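N-formylglutamate amidohydrolase (Ralstonia eutropha, PDB 2Q7S) binds a zinc ion and is probably a hydrolase of the N-formylglutamate amidohydrolase family. Local coordinates at residues 98-103 and 136-141; 209-214 and 276-281. All blocks are in the same frame, centred on the assembly; numbering follows the deposited sequence. Where two conformers were deposited one is given.

Contact 1 (98-103 and 136-141); sequences GPWPTP and EVQRRI
W100 reaches across to helix 134-163 with the far corner of its six-membered ring, and V137, Q138 and I141 receive it. With CG anti to the backbone N (chi1 -165°) the indole points this ring at the helix and keeps P101 over one face. Atom CH2 lies 3.6 Å from CG of Q138 and 3.7 Å from CG1 of V137. These two carbons approach obliquely from either side of the ring plane, so the corner is caught between residues consecutive on the helix. One turn further on, CD1 of I141 comes near the plane at the edge, 3.9 Å from CH2. Q138 runs past the indole in the opposite direction, its amide plane turned 56° from the ring. The contact is largely apolar, with no hydrogen bond between the segments. It lies at the start of a long connection: strands 96-97 and 132-133 pair in parallel, and the loop between them begins by packing against the helix that follows the second strand. I91 and V134 also touch the indole. P101 comes next and folds back on its neighbour, its CD 3.4 Å above one face of the W100 ring, toward the rim. Its CG meets NE2 of Q138 at 3.9 Å, on the same side of the indole as CG of Q138. The carbonyl O of T102 then lies in the indole plane at the ring edge. Deeper in the protein, the inner side of the helix carries I141 against I82 and L88, and R140 makes a cation-pi contact with Y81.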
# COMPACT_ATOMS: atom_id res chain seq x y z
N GLY A 98 21.02 -21.02 0.06
CA GLY A 98 21.90 -20.51 1.10
C GLY A 98 21.21 -19.87 2.30
O GLY A 98 20.02 -19.55 2.26
N PRO A 99 22.00 -19.62 3.36
CA PRO A 99 21.48 -19.07 4.60
C PRO A 99 21.53 -17.52 4.63
O PRO A 99 22.47 -16.90 4.12
CB PRO A 99 22.44 -19.65 5.64
CG PRO A 99 23.79 -19.59 4.90
CD PRO A 99 23.46 -19.79 3.42
N TRP A 100 20.51 -16.91 5.22
CA TRP A 100 20.43 -15.46 5.31
C TRP A 100 21.34 -15.02 6.46
O TRP A 100 21.45 -15.73 7.45
CB TRP A 100 19.00 -15.07 5.59
CG TRP A 100 18.68 -13.64 5.38
CD1 TRP A 100 18.33 -12.74 6.34
CD2 TRP A 100 18.66 -12.93 4.14
NE1 TRP A 100 18.06 -11.55 5.79
CE2 TRP A 100 18.27 -11.61 4.44
CE3 TRP A 100 18.91 -13.28 2.80
CZ2 TRP A 100 18.14 -10.63 3.46
CZ3 TRP A 100 18.73 -12.30 1.82
CH2 TRP A 100 18.39 -11.01 2.14
N PRO A 101 22.04 -13.88 6.31
CA PRO A 101 23.02 -13.49 7.32
C PRO A 101 22.50 -13.17 8.73
O PRO A 101 23.27 -13.19 9.69
CB PRO A 101 23.68 -12.26 6.71
CG PRO A 101 22.75 -11.75 5.74
CD PRO A 101 22.06 -12.94 5.18
N THR A 102 21.21 -12.84 8.81
CA THR A 102 20.53 -12.38 10.01
C THR A 102 19.25 -13.17 10.23
O THR A 102 18.80 -13.92 9.33
CB THR A 102 20.17 -10.86 9.88
OG1 THR A 102 19.54 -10.62 8.62
CG2 THR A 102 21.45 -9.97 9.96
N PRO A 103 18.67 -13.07 11.45
CA PRO A 103 17.43 -13.77 11.75
C PRO A 103 16.26 -13.37 10.86
O PRO A 103 16.06 -12.16 10.56
CB PRO A 103 17.14 -13.38 13.21
CG PRO A 103 18.38 -12.86 13.73
CD PRO A 103 19.18 -12.34 12.63
N GLU A 136 20.88 -12.31 -4.74
CA GLU A 136 19.86 -11.81 -5.61
C GLU A 136 18.77 -11.04 -4.84
O GLU A 136 18.32 -9.95 -5.24
CB GLU A 136 19.31 -12.98 -6.44
CG GLU A 136 17.86 -13.08 -6.62
CD GLU A 136 17.48 -14.25 -7.54
OE1 GLU A 136 18.18 -15.31 -7.52
OE2 GLU A 136 16.46 -14.08 -8.25
N VAL A 137 18.38 -11.57 -3.69
CA VAL A 137 17.41 -10.95 -2.88
C VAL A 137 18.02 -9.69 -2.25
O VAL A 137 17.40 -8.64 -2.22
CB VAL A 137 16.87 -11.97 -1.83
CG1 VAL A 137 16.02 -11.29 -0.74
CG2 VAL A 137 16.08 -13.06 -2.59
N GLN A 138 19.27 -9.76 -1.82
CA GLN A 138 19.91 -8.59 -1.27
C GLN A 138 19.88 -7.45 -2.29
O GLN A 138 19.62 -6.33 -1.92
CB GLN A 138 21.32 -8.92 -0.82
CG GLN A 138 21.37 -9.70 0.52
CD GLN A 138 22.75 -10.20 0.83
OE1 GLN A 138 23.55 -10.38 -0.08
NE2 GLN A 138 23.05 -10.42 2.13
N ARG A 139 20.13 -7.74 -3.57
CA ARG A 139 20.17 -6.71 -4.60
C ARG A 139 18.81 -6.10 -4.87
O ARG A 139 18.68 -4.86 -5.02
CB ARG A 139 20.85 -7.25 -5.87
CG ARG A 139 22.34 -7.42 -5.67
CD ARG A 139 23.07 -7.62 -6.99
NE ARG A 139 22.78 -8.93 -7.56
CZ ARG A 139 23.50 -10.02 -7.36
NH1 ARG A 139 24.59 -9.99 -6.60
NH2 ARG A 139 23.13 -11.16 -7.94
N ARG A 140 17.77 -6.94 -4.88
CA ARG A 140 16.40 -6.40 -4.88
C ARG A 140 16.21 -5.41 -3.75
O ARG A 140 15.67 -4.30 -3.97
CB ARG A 140 15.28 -7.49 -4.77
CG ARG A 140 15.32 -8.44 -5.93
CD ARG A 140 14.14 -9.34 -5.97
NE ARG A 140 14.32 -10.41 -6.96
CZ ARG A 140 13.35 -11.27 -7.27
NH1 ARG A 140 12.17 -11.17 -6.68
NH2 ARG A 140 13.58 -12.24 -8.14
N ILE A 141 16.58 -5.82 -2.56
CA ILE A 141 16.41 -4.96 -1.39
C ILE A 141 17.13 -3.63 -1.57
O ILE A 141 16.53 -2.61 -1.36
CB ILE A 141 16.84 -5.63 -0.06
CG1 ILE A 141 15.89 -6.77 0.31
CG2 ILE A 141 16.86 -4.57 1.09
CD1 ILE A 141 16.40 -7.76 1.37

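Contact 2 (209-214 and 276-281); sequences DLVERE and TLLTLR
L278 and R281, one turn apart on helix 267-289, meet L210, V211 and E214 of helix 205-217. The two segments pack nearly antiparallel, at 150° and with axes 10.5 Å apart. Helix 205-217 is the connection of a beta-alpha-beta crossover between the neighbouring parallel strands 193-196 and 222-224, and the C-terminal helix 267-289 lies against it. On the buried side L278 does the work. With CG anti to the backbone N, its isobutyl group extends to the other helix, where CD1 touches CB of E214 at 3.7 Å and also nears CA of V211. Its other methyl, CD2, sits 4.3 Å from CG1 of V211, and the apolar layer continues with W62, which touches L278, and I282, which touches V211. Toward solvent the contact changes character. R281 bends at chi2 (67°) and lays its chain over L210, CG of R281 coming to 3.7 Å from CD1 of L210. Both leucine methyls cover the guanidinium, with CD1 3.6 Å above one face and offset toward the rim. E214 stands across R281 at about a right angle, its carboxylate plane 65° from the guanidinium, and OE2 remains 4.2 Å from NE of R281. That pair is too long for a salt bridge, and any attraction between the charges is probably weak. The guanidinium also has positive neighbours, R288 and the exposed R213. On the leucine side, NH1 of R281 lies 3.8 Å from CD2 of L210.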
# COMPACT_ATOMS: atom_id res chain seq x y z
N ASP A 209 -12.97 8.00 11.56
CA ASP A 209 -14.40 8.32 11.58
C ASP A 209 -14.74 9.17 10.35
O ASP A 209 -15.74 8.91 9.69
CB ASP A 209 -14.79 9.16 12.83
CG ASP A 209 -14.87 8.34 14.13
OD1 ASP A 209 -14.76 7.09 14.13
OD2 ASP A 209 -15.05 8.98 15.19
N LEU A 210 -13.90 10.17 10.09
CA LEU A 210 -14.03 11.05 8.91
C LEU A 210 -14.06 10.24 7.63
O LEU A 210 -15.00 10.35 6.86
CB LEU A 210 -12.90 12.10 8.86
CG LEU A 210 -12.94 13.24 7.81
CD1 LEU A 210 -14.35 13.79 7.55
CD2 LEU A 210 -12.06 14.36 8.28
N VAL A 211 -13.05 9.42 7.41
CA VAL A 211 -12.95 8.68 6.14
C VAL A 211 -14.14 7.73 5.96
O VAL A 211 -14.78 7.69 4.90
CB VAL A 211 -11.60 7.90 6.03
CG1 VAL A 211 -11.62 6.96 4.84
CG2 VAL A 211 -10.39 8.89 5.97
N GLU A 212 -14.47 6.99 7.02
CA GLU A 212 -15.61 6.08 6.98
C GLU A 212 -16.92 6.80 6.61
O GLU A 212 -17.68 6.34 5.78
CB GLU A 212 -15.74 5.41 8.35
CG GLU A 212 -16.92 4.48 8.51
CD GLU A 212 -16.94 3.87 9.91
OE1 GLU A 212 -17.35 4.60 10.82
OE2 GLU A 212 -16.48 2.71 10.10
N ARG A 213 -17.21 7.89 7.31
CA ARG A 213 -18.44 8.66 7.14
C ARG A 213 -18.52 9.27 5.74
O ARG A 213 -19.54 9.17 5.06
CB ARG A 213 -18.50 9.77 8.20
CG ARG A 213 -19.65 10.78 8.05
CD ARG A 213 -19.76 11.70 9.26
NE ARG A 213 -18.55 12.50 9.51
CZ ARG A 213 -17.72 12.39 10.57
NH1 ARG A 213 -17.94 11.50 11.55
NH2 ARG A 213 -16.66 13.19 10.66
N GLU A 214 -17.45 9.90 5.30
CA GLU A 214 -17.42 10.51 3.94
C GLU A 214 -17.66 9.45 2.85
O GLU A 214 -18.47 9.67 1.97
CB GLU A 214 -16.11 11.27 3.71
CG GLU A 214 -15.99 12.53 4.60
CD GLU A 214 -16.94 13.64 4.15
OE1 GLU A 214 -17.12 13.78 2.93
OE2 GLU A 214 -17.52 14.35 5.03
N THR A 276 -10.76 12.36 -4.77
CA THR A 276 -10.34 13.74 -4.76
C THR A 276 -11.09 14.57 -3.73
O THR A 276 -10.50 15.34 -2.97
CB THR A 276 -10.47 14.37 -6.15
OG1 THR A 276 -9.50 13.75 -7.01
CG2 THR A 276 -10.19 15.80 -6.09
N LEU A 277 -12.41 14.46 -3.75
CA LEU A 277 -13.25 15.13 -2.77
C LEU A 277 -12.98 14.62 -1.35
O LEU A 277 -12.98 15.42 -0.40
CB LEU A 277 -14.74 14.98 -3.13
CG LEU A 277 -15.42 15.91 -4.15
CD1 LEU A 277 -15.85 17.24 -3.57
CD2 LEU A 277 -14.59 16.14 -5.38
N LEU A 278 -12.72 13.33 -1.17
CA LEU A 278 -12.42 12.79 0.16
C LEU A 278 -11.07 13.38 0.63
O LEU A 278 -10.91 13.76 1.78
CB LEU A 278 -12.33 11.25 0.14
CG LEU A 278 -11.69 10.64 1.40
CD1 LEU A 278 -12.62 10.83 2.59
CD2 LEU A 278 -11.27 9.15 1.17
N THR A 279 -10.13 13.51 -0.30
CA THR A 279 -8.75 13.95 0.01
C THR A 279 -8.73 15.41 0.44
O THR A 279 -7.97 15.80 1.30
CB THR A 279 -7.76 13.63 -1.20
OG1 THR A 279 -7.68 12.21 -1.42
CG2 THR A 279 -6.34 14.09 -0.91
N LEU A 280 -9.57 16.22 -0.21
CA LEU A 280 -9.71 17.61 0.13
C LEU A 280 -10.22 17.68 1.57
O LEU A 280 -9.71 18.44 2.41
CB LEU A 280 -10.67 18.32 -0.84
CG LEU A 280 -10.87 19.83 -0.70
CD1 LEU A 280 -9.51 20.58 -0.63
CD2 LEU A 280 -11.74 20.39 -1.85
N ARG A 281 -11.21 16.86 1.88
CA ARG A 281 -11.72 16.83 3.24
C ARG A 281 -10.67 16.40 4.30
O ARG A 281 -10.63 16.94 5.39
CB ARG A 281 -12.93 15.92 3.29
CG ARG A 281 -13.65 15.96 4.61
CD ARG A 281 -14.32 17.32 4.89
NE ARG A 281 -14.78 17.30 6.26
CZ ARG A 281 -14.03 17.55 7.33
NH1 ARG A 281 -12.74 17.89 7.21
NH2 ARG A 281 -14.58 17.45 8.53

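In the fold
Contacts 1 and 2 stand on opposite sides of the chain's centre, their centres about 23 and 18 Å from it and about 41 Å from each other, with nearest atoms about 28 Å apart. They follow one another along the chain, 98-103 with 136-141 closing before 209-214 with 276-281 opens. The mixed sheet ties them together: helix 134-163, which carries half of contact 1, leads into its strand 166-174, whereas helix 205-217 of contact 2 feeds strand 222-224 at its outer edge. Neither contact adjoins the zinc site of H32, D55 and H172. Strand 166-174 nevertheless carries the ligand H172, while the edge strand following contact 2's first helix lies three strands away across the sheet.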